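PDB 3R4K: transcriptional regulator, IclR family from Ruegeria sp. TM1040, which probably binds DNA through a helix-turn-helix domain and regulates transcription, with a C-terminal domain likely to sense a small-molecule effector, as in other IclR-family regulators. Local coordinates for residues L9-Y14 and Y39-E44; R88-D93 and L214-P219; L131-T136 and L140-Y145. All blocks are in the same frame, centred on the assembly; numbering follows the deposited sequence.

Contact 1. Residues L9-Y14 and Y39-E44; sequences LTLLTY and YRLMSE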
loop_
_atom_site.group_PDB
_atom_site.type_symbol
_atom_site.label_atom_id
_atom_site.label_comp_id
_atom_site.label_asym_id
_atom_site.label_seq_id
_atom_site.Cartn_x
_atom_site.Cartn_y
_atom_site.Cartn_z
ATOM N N LEU A 9 -10.500 -16.913 -6.929
ATOM C CA LEU A 9 -10.291 -15.831 -5.984
ATOM C C LEU A 9 -10.487 -16.279 -4.534
ATOM O O LEU A 9 -9.833 -15.719 -3.658
ATOM C CB LEU A 9 -11.162 -14.614 -6.331
ATOM C CG LEU A 9 -10.886 -14.022 -7.712
ATOM C CD1 LEU A 9 -11.951 -13.029 -8.101
ATOM C CD2 LEU A 9 -9.433 -13.472 -7.839
ATOM N N THR A 10 -11.304 -17.323 -4.290
ATOM C CA THR A 10 -11.521 -17.901 -2.955
ATOM C C THR A 10 -10.210 -18.513 -2.439
ATOM O O THR A 10 -9.943 -18.439 -1.242
ATOM C CB THR A 10 -12.645 -18.943 -3.007
ATOM O OG1 THR A 10 -13.850 -18.298 -3.408
ATOM C CG2 THR A 10 -12.883 -19.623 -1.688
ATOM N N LEU A 11 -9.392 -19.098 -3.349
ATOM C CA LEU A 11 -8.120 -19.727 -2.997
ATOM C C LEU A 11 -7.163 -18.720 -2.348
ATOM O O LEU A 11 -6.440 -19.091 -1.417
ATOM C CB LEU A 11 -7.456 -20.397 -4.222
ATOM C CG LEU A 11 -8.159 -21.647 -4.796
ATOM C CD1 LEU A 11 -7.526 -22.078 -6.119
ATOM C CD2 LEU A 11 -8.110 -22.804 -3.820
ATOM N N LEU A 12 -7.214 -17.440 -2.798
ATOM C CA LEU A 12 -6.376 -16.353 -2.300
ATOM C C LEU A 12 -6.707 -15.973 -0.856
ATOM O O LEU A 12 -5.824 -15.463 -0.155
ATOM C CB LEU A 12 -6.503 -15.098 -3.190
ATOM C CG LEU A 12 -6.058 -15.208 -4.624
ATOM C CD1 LEU A 12 -6.245 -13.903 -5.321
ATOM C CD2 LEU A 12 -4.605 -15.647 -4.722
ATOM N N THR A 13 -7.968 -16.214 -0.423
ATOM C CA THR A 13 -8.446 -15.872 0.921
ATOM C C THR A 13 -7.760 -16.719 2.015
ATOM O O THR A 13 -7.729 -16.296 3.172
ATOM C CB THR A 13 -9.998 -15.989 1.037
ATOM O OG1 THR A 13 -10.410 -17.362 1.088
ATOM C CG2 THR A 13 -10.748 -15.240 -0.061
ATOM N N TYR A 14 -7.212 -17.892 1.651
ATOM C CA TYR A 14 -6.566 -18.803 2.589
ATOM C C TYR A 14 -5.184 -18.298 3.025
ATOM O O TYR A 14 -4.689 -18.728 4.068
ATOM C CB TYR A 14 -6.501 -20.220 2.002
ATOM C CG TYR A 14 -7.885 -20.786 1.778
ATOM C CD1 TYR A 14 -8.750 -21.009 2.846
ATOM C CD2 TYR A 14 -8.355 -21.036 0.495
ATOM C CE1 TYR A 14 -10.041 -21.487 2.645
ATOM C CE2 TYR A 14 -9.642 -21.532 0.282
ATOM C CZ TYR A 14 -10.484 -21.752 1.363
ATOM O OH TYR A 14 -11.758 -22.239 1.188
ATOM N N TYR A 39 -4.717 -26.875 -8.912
ATOM C CA TYR A 39 -3.531 -26.702 -9.739
ATOM C C TYR A 39 -3.806 -25.816 -10.967
ATOM O O TYR A 39 -2.999 -24.936 -11.269
ATOM C CB TYR A 39 -2.963 -28.061 -10.194
ATOM C CG TYR A 39 -1.668 -27.905 -10.964
ATOM C CD1 TYR A 39 -0.488 -27.551 -10.315
ATOM C CD2 TYR A 39 -1.633 -28.043 -12.353
ATOM C CE1 TYR A 39 0.701 -27.359 -11.023
ATOM C CE2 TYR A 39 -0.446 -27.860 -13.071
ATOM C CZ TYR A 39 0.719 -27.521 -12.400
ATOM O OH TYR A 39 1.890 -27.334 -13.096
ATOM N N ARG A 40 -4.930 -26.061 -11.664
ATOM C CA ARG A 40 -5.362 -25.351 -12.870
ATOM C C ARG A 40 -5.625 -23.868 -12.596
ATOM O O ARG A 40 -5.207 -23.010 -13.379
ATOM C CB ARG A 40 -6.632 -25.999 -13.423
ATOM C CG ARG A 40 -6.563 -26.331 -14.903
ATOM C CD ARG A 40 -7.863 -26.947 -15.409
ATOM N NE ARG A 40 -8.076 -28.332 -14.956
ATOM C CZ ARG A 40 -9.043 -28.716 -14.123
ATOM N NH1 ARG A 40 -9.897 -27.824 -13.626
ATOM N NH2 ARG A 40 -9.166 -29.993 -13.784
ATOM N N LEU A 41 -6.320 -23.585 -11.487
ATOM C CA LEU A 41 -6.687 -22.248 -11.042
ATOM C C LEU A 41 -5.459 -21.481 -10.545
ATOM O O LEU A 41 -5.324 -20.289 -10.850
ATOM C CB LEU A 41 -7.759 -22.328 -9.930
ATOM C CG LEU A 41 -9.151 -22.842 -10.327
ATOM C CD1 LEU A 41 -10.074 -22.907 -9.121
ATOM C CD2 LEU A 41 -9.790 -21.977 -11.395
HETATM N N MSE A 42 -4.558 -22.158 -9.790
HETATM C CA MSE A 42 -3.342 -21.509 -9.276
HETATM C C MSE A 42 -2.356 -21.188 -10.422
HETATM O O MSE A 42 -1.641 -20.190 -10.340
HETATM C CB MSE A 42 -2.670 -22.341 -8.184
HETATM C CG MSE A 42 -3.481 -22.408 -6.894
HETATM SE SE MSE A 42 -3.798 -20.714 -6.026
HETATM C CE MSE A 42 -2.095 -20.575 -5.219
ATOM N N SER A 43 -2.392 -21.980 -11.516
ATOM C CA SER A 43 -1.571 -21.769 -12.714
ATOM C C SER A 43 -2.021 -20.518 -13.453
ATOM O O SER A 43 -1.186 -19.730 -13.898
ATOM C CB SER A 43 -1.636 -22.987 -13.631
ATOM O OG SER A 43 -0.851 -24.020 -13.053
ATOM N N GLU A 44 -3.346 -20.318 -13.525
ATOM C CA GLU A 44 -3.981 -19.172 -14.143
ATOM C C GLU A 44 -3.676 -17.908 -13.336
ATOM O O GLU A 44 -3.435 -16.857 -13.930
ATOM C CB GLU A 44 -5.493 -19.399 -14.266
ATOM C CG GLU A 44 -5.904 -19.988 -15.595
ATOM C CD GLU A 44 -7.397 -19.998 -15.842
ATOM O OE1 GLU A 44 -8.049 -20.980 -15.417
ATOM O OE2 GLU A 44 -7.915 -19.027 -16.448
#
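L11 reaches across from helix 4-12 with a single methyl, CD1, which carries most of the contact with helix 35-47. It meets L41 and M42, consecutive residues of that helix. The CD1 of L11 lies 3.8 Å from CB of L41 and 4.0 Å from SE of M42, a selenomethionine, so the methyl touches the base of one side chain and the far part of the other. The L11 and L41 side chains cross at about a right angle, and CD1 of L41 also comes within 4.0 Å of CD1 of L11. M42 starts off to one side; bends at chi2 (-61°) and chi3 (-79°) fold its chain back until SE stands 4.1 Å from CB of L11. All three residues are buried, and their separations are those of ordinary van der Waals contact. The backbones stay well apart, the nearest pair of CA atoms being those of L11 and M42 at 8.1 Å, which means that side chains alone bridge the two helices.

The next shell is apolar too. L27 of helix 24-31 touches both L11 and M42, while V51 and Y60 of the two-stranded hairpin add to the packing on M42. V5 of the second subunit packs on L41. Away from the touching side chains, polar groups bond within each segment: T10 O accepts both T13 N and T13 OG1, and Y39 O accepts S43 N and S43 OG from opposite faces of its carbonyl plane.

Helices 4-12, 24-31 and 35-47, followed by the hairpin 51-62, form a winged helix-turn-helix; this contact joins its first helix to 35-47, by position in the motif probably the DNA-recognition helix.

Contact 2. Residues R88-D93 and L214-P219; sequences RELSED and LAVAAP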
loop_
_atom_site.group_PDB
_atom_site.type_symbol
_atom_site.label_atom_id
_atom_site.label_comp_id
_atom_site.label_asym_id
_atom_site.label_seq_id
_atom_site.Cartn_x
_atom_site.Cartn_y
_atom_site.Cartn_z
ATOM N N ARG A 88 -20.128 9.061 9.178
ATOM C CA ARG A 88 -21.502 9.514 8.919
ATOM C C ARG A 88 -22.522 8.536 9.502
ATOM O O ARG A 88 -23.427 8.948 10.238
ATOM C CB ARG A 88 -21.724 9.612 7.393
ATOM C CG ARG A 88 -22.632 10.732 6.902
ATOM C CD ARG A 88 -22.996 10.537 5.435
ATOM N NE ARG A 88 -21.838 10.570 4.526
ATOM C CZ ARG A 88 -21.522 9.595 3.674
ATOM N NH1 ARG A 88 -22.257 8.491 3.612
ATOM N NH2 ARG A 88 -20.465 9.719 2.879
ATOM N N GLU A 89 -22.367 7.233 9.167
ATOM C CA GLU A 89 -23.265 6.161 9.596
ATOM C C GLU A 89 -23.194 5.929 11.095
ATOM O O GLU A 89 -24.241 5.827 11.722
ATOM C CB GLU A 89 -22.982 4.865 8.831
ATOM C CG GLU A 89 -23.509 4.898 7.406
ATOM C CD GLU A 89 -23.204 3.705 6.528
ATOM O OE1 GLU A 89 -22.378 2.845 6.917
ATOM O OE2 GLU A 89 -23.801 3.643 5.431
ATOM N N LEU A 90 -21.983 5.907 11.682
ATOM C CA LEU A 90 -21.811 5.720 13.125
ATOM C C LEU A 90 -22.410 6.891 13.922
ATOM O O LEU A 90 -23.041 6.661 14.960
ATOM C CB LEU A 90 -20.326 5.515 13.481
ATOM C CG LEU A 90 -20.020 5.039 14.902
ATOM C CD1 LEU A 90 -20.798 3.780 15.270
ATOM C CD2 LEU A 90 -18.540 4.836 15.088
ATOM N N SER A 91 -22.250 8.135 13.412
ATOM C CA SER A 91 -22.821 9.326 14.060
ATOM C C SER A 91 -24.330 9.271 14.045
ATOM O O SER A 91 -24.952 9.701 15.000
ATOM C CB SER A 91 -22.345 10.609 13.389
ATOM O OG SER A 91 -21.059 10.960 13.863
ATOM N N GLU A 92 -24.918 8.701 12.991
ATOM C CA GLU A 92 -26.361 8.579 12.884
ATOM C C GLU A 92 -26.901 7.484 13.788
ATOM O O GLU A 92 -27.951 7.674 14.399
ATOM C CB GLU A 92 -26.790 8.360 11.428
ATOM C CG GLU A 92 -26.810 9.666 10.627
ATOM C CD GLU A 92 -27.441 10.891 11.293
ATOM O OE1 GLU A 92 -26.679 11.733 11.822
ATOM O OE2 GLU A 92 -28.691 11.011 11.291
ATOM N N ASP A 93 -26.168 6.377 13.915
ATOM C CA ASP A 93 -26.561 5.246 14.747
ATOM C C ASP A 93 -26.452 5.542 16.253
ATOM O O ASP A 93 -27.306 5.096 17.027
ATOM C CB ASP A 93 -25.718 4.017 14.394
ATOM C CG ASP A 93 -26.009 3.418 13.023
ATOM O OD1 ASP A 93 -27.132 3.632 12.501
ATOM O OD2 ASP A 93 -25.129 2.701 12.485
ATOM N N LEU A 214 -10.791 4.698 15.799
ATOM C CA LEU A 214 -12.120 5.181 15.475
ATOM C C LEU A 214 -12.858 5.392 16.799
ATOM O O LEU A 214 -12.883 4.479 17.634
ATOM C CB LEU A 214 -12.846 4.188 14.550
ATOM C CG LEU A 214 -14.252 4.582 14.130
ATOM C CD1 LEU A 214 -14.241 5.857 13.331
ATOM C CD2 LEU A 214 -14.915 3.472 13.365
ATOM N N ALA A 215 -13.402 6.598 17.027
ATOM C CA ALA A 215 -14.023 6.905 18.311
ATOM C C ALA A 215 -15.383 7.546 18.215
ATOM O O ALA A 215 -15.735 8.133 17.190
ATOM C CB ALA A 215 -13.108 7.813 19.115
ATOM N N VAL A 216 -16.134 7.453 19.337
ATOM C CA VAL A 216 -17.449 8.063 19.574
ATOM C C VAL A 216 -17.300 8.938 20.820
ATOM O O VAL A 216 -17.026 8.398 21.890
ATOM C CB VAL A 216 -18.579 6.989 19.720
ATOM C CG1 VAL A 216 -19.909 7.615 20.158
ATOM C CG2 VAL A 216 -18.753 6.210 18.422
ATOM N N ALA A 217 -17.413 10.270 20.671
ATOM C CA ALA A 217 -17.316 11.257 21.764
ATOM C C ALA A 217 -18.693 11.745 22.112
ATOM O O ALA A 217 -19.419 12.249 21.252
ATOM C CB ALA A 217 -16.427 12.422 21.369
ATOM N N ALA A 218 -19.075 11.580 23.364
ATOM C CA ALA A 218 -20.400 11.981 23.806
ATOM C C ALA A 218 -20.369 12.799 25.088
ATOM O O ALA A 218 -19.468 12.617 25.905
ATOM C CB ALA A 218 -21.236 10.737 24.025
ATOM N N PRO A 219 -21.371 13.662 25.340
ATOM C CA PRO A 219 -21.429 14.327 26.648
ATOM C C PRO A 219 -21.748 13.292 27.724
ATOM O O PRO A 219 -22.537 12.364 27.494
ATOM C CB PRO A 219 -22.581 15.327 26.490
ATOM C CG PRO A 219 -22.921 15.333 25.047
ATOM C CD PRO A 219 -22.550 14.007 24.525
#
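L90 on helix 79-94 drops a branched end onto V216 of strand 210-219, and the contact is wholly apolar. Its CD2 methyl lies 3.6 Å from CG2 of V216, and CG of L90 is 3.9 Å from that same methyl. With L90 CG placed opposite the backbone N (chi1 -168°), CD2 is carried toward the strand, where the two side chains meet at a slant. L214, two residues back along the strand, offers its CD2 to CD2 of L90 at 4.2 Å, a looser touch. L214 and V216 both point to the helix while A215 between them points away, the evidence that one face of the strand is in use.

Strand 210-219 is an inner member of the six-stranded antiparallel sheet of the C-terminal domain, which has the profilin-like fold of GAF-related domains; helices 79-94 and 225-245 cover this face together, A234, L235 and A238 of the latter touching L90.

Polar interactions lie apart from the methyls. The strand backbone is paired on both sides, for example V216 with H199 and A215 with H99. On the helix, S91 OG is hydrogen-bonded to T98 OG1 and to E96 O, tying the helix to the start of strand 97-104.

Contact 3. Residues L131-T136 and L140-Y145; sequences LTFHGT and LAVLAY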
loop_
_atom_site.group_PDB
_atom_site.type_symbol
_atom_site.label_atom_id
_atom_site.label_comp_id
_atom_site.label_asym_id
_atom_site.label_seq_id
_atom_site.Cartn_x
_atom_site.Cartn_y
_atom_site.Cartn_z
ATOM N N LEU A 131 -4.143 14.316 20.134
ATOM C CA LEU A 131 -4.726 13.596 21.260
ATOM C C LEU A 131 -3.633 12.978 22.109
ATOM O O LEU A 131 -2.588 12.556 21.582
ATOM C CB LEU A 131 -5.694 12.497 20.784
ATOM C CG LEU A 131 -6.799 12.838 19.764
ATOM C CD1 LEU A 131 -7.350 14.260 19.875
ATOM C CD2 LEU A 131 -6.413 12.492 18.431
ATOM N N THR A 132 -3.852 12.936 23.430
ATOM C CA THR A 132 -2.871 12.334 24.327
ATOM C C THR A 132 -3.048 10.803 24.282
ATOM O O THR A 132 -4.158 10.319 24.040
ATOM C CB THR A 132 -2.998 12.910 25.747
ATOM O OG1 THR A 132 -4.269 12.564 26.292
ATOM C CG2 THR A 132 -2.808 14.425 25.795
ATOM N N PHE A 133 -1.959 10.053 24.498
ATOM C CA PHE A 133 -2.039 8.596 24.505
ATOM C C PHE A 133 -2.680 8.081 25.796
ATOM O O PHE A 133 -3.351 7.049 25.792
ATOM C CB PHE A 133 -0.655 7.963 24.311
ATOM C CG PHE A 133 -0.179 7.986 22.876
ATOM C CD1 PHE A 133 -0.777 7.176 21.910
ATOM C CD2 PHE A 133 0.863 8.815 22.486
ATOM C CE1 PHE A 133 -0.353 7.217 20.581
ATOM C CE2 PHE A 133 1.301 8.839 21.155
ATOM C CZ PHE A 133 0.685 8.048 20.213
ATOM N N HIS A 134 -2.491 8.817 26.893
ATOM C CA HIS A 134 -2.975 8.424 28.209
ATOM C C HIS A 134 -4.336 9.048 28.583
ATOM O O HIS A 134 -5.032 8.483 29.429
ATOM C CB HIS A 134 -1.917 8.785 29.274
ATOM C CG HIS A 134 -1.683 10.258 29.425
ATOM N ND1 HIS A 134 -0.942 10.975 28.499
ATOM C CD2 HIS A 134 -2.100 11.101 30.399
ATOM C CE1 HIS A 134 -0.949 12.230 28.934
ATOM N NE2 HIS A 134 -1.635 12.353 30.071
ATOM N N GLY A 135 -4.694 10.189 27.986
ATOM C CA GLY A 135 -5.918 10.903 28.343
ATOM C C GLY A 135 -7.124 10.748 27.441
ATOM O O GLY A 135 -8.188 11.304 27.732
ATOM N N THR A 136 -6.978 10.010 26.332
ATOM C CA THR A 136 -8.099 9.803 25.404
ATOM C C THR A 136 -8.359 8.311 25.232
ATOM O O THR A 136 -7.427 7.514 25.362
ATOM C CB THR A 136 -7.836 10.463 24.016
ATOM O OG1 THR A 136 -6.725 9.839 23.371
ATOM C CG2 THR A 136 -7.607 11.948 24.087
ATOM N N LEU A 140 -5.562 5.408 24.211
ATOM C CA LEU A 140 -5.465 4.135 24.939
ATOM C C LEU A 140 -5.639 2.954 23.982
ATOM O O LEU A 140 -4.920 1.964 24.119
ATOM C CB LEU A 140 -6.474 4.057 26.103
ATOM C CG LEU A 140 -6.227 5.026 27.265
ATOM C CD1 LEU A 140 -7.489 5.239 28.078
ATOM C CD2 LEU A 140 -5.072 4.570 28.153
ATOM N N ALA A 141 -6.567 3.069 23.007
ATOM C CA ALA A 141 -6.817 2.046 21.983
ATOM C C ALA A 141 -5.547 1.803 21.136
ATOM O O ALA A 141 -5.221 0.656 20.862
ATOM C CB ALA A 141 -7.984 2.461 21.083
ATOM N N VAL A 142 -4.822 2.889 20.765
ATOM C CA VAL A 142 -3.592 2.863 19.956
ATOM C C VAL A 142 -2.428 2.324 20.797
ATOM O O VAL A 142 -1.673 1.505 20.305
ATOM C CB VAL A 142 -3.271 4.257 19.330
ATOM C CG1 VAL A 142 -1.908 4.269 18.639
ATOM C CG2 VAL A 142 -4.354 4.684 18.347
ATOM N N LEU A 143 -2.282 2.784 22.048
ATOM C CA LEU A 143 -1.219 2.357 22.968
ATOM C C LEU A 143 -1.307 0.863 23.266
ATOM O O LEU A 143 -0.289 0.179 23.300
ATOM C CB LEU A 143 -1.317 3.152 24.281
ATOM C CG LEU A 143 -0.005 3.588 24.919
ATOM C CD1 LEU A 143 0.891 4.325 23.921
ATOM C CD2 LEU A 143 -0.263 4.464 26.120
ATOM N N ALA A 144 -2.530 0.355 23.447
ATOM C CA ALA A 144 -2.775 -1.040 23.779
ATOM C C ALA A 144 -2.296 -2.018 22.686
ATOM O O ALA A 144 -2.014 -3.180 22.990
ATOM C CB ALA A 144 -4.250 -1.250 24.040
ATOM N N TYR A 145 -2.175 -1.546 21.434
ATOM C CA TYR A 145 -1.745 -2.390 20.323
ATOM C C TYR A 145 -0.453 -1.890 19.675
ATOM O O TYR A 145 -0.111 -2.301 18.559
ATOM C CB TYR A 145 -2.882 -2.520 19.312
ATOM C CG TYR A 145 -4.024 -3.329 19.885
ATOM C CD1 TYR A 145 -3.954 -4.712 19.943
ATOM C CD2 TYR A 145 -5.132 -2.706 20.455
ATOM C CE1 TYR A 145 -4.986 -5.466 20.487
ATOM C CE2 TYR A 145 -6.174 -3.451 21.006
ATOM C CZ TYR A 145 -6.100 -4.833 21.009
ATOM O OH TYR A 145 -7.127 -5.586 21.508
#
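Two side chains of helix 137-143 meet the F133 ring: V142 CG1 sits at the edge, near the ring plane, 3.9 Å from CE1 of F133, while L143 CD1 approaches obliquely, 3.9 Å from CD1 of F133. L143 and F133 cross at about a right angle, and F150 makes an edge-to-face pair with the same ring. The H134 imidazole has T132 OG1 4.2 Å above one face, offset toward the rim; its NE2 is hydrogen-bonded to T160 O.

The polar framework is a helix N-cap following strand 129-131, at the edge of the domain's profilin-like sheet. T136 is the capping residue: its OG1 bonds G139 N and donates to T132 O at 2.7 Å, nearly straight on (C=O...donor angle 167°). T136 O accepts L140 N at 3.0 Å (N-H...acceptor angle 156°), closing the first helical turn. F133 O, 3.2 Å from L140 N, has too poor an angle to share that hydrogen.

L140 packs against the carbonyls of the turn. With chi1 at -67°, its CG lies beside the backbone N and comes to 3.4 Å from T136 O, and its CD2 is 3.8 Å from F133 O. An alanine here would keep CB but is likely to open a gap over the F133, H134 and T136 carbonyls that the branched end now covers.

Overall arrangement
All three contacts are buried, yet they serve two separate domains. Contact 1 joins two helices of the DNA-binding domain and lies about 40 Å, centre to centre, from each of the others, on the opposite side of the chain's centre. Contacts 2 and 3 belong to the C-terminal domain; their centres are about 18 Å apart and their nearest atoms about 6 Å, without touching. They share no element: contact 2 sets a helix on an inner strand, contact 3 a loop against the helix that follows it. Contacts 1 and 2 join distant parts of the sequence through apolar side chains alone, whereas contact 3, local in sequence, adds a backbone hydrogen bond.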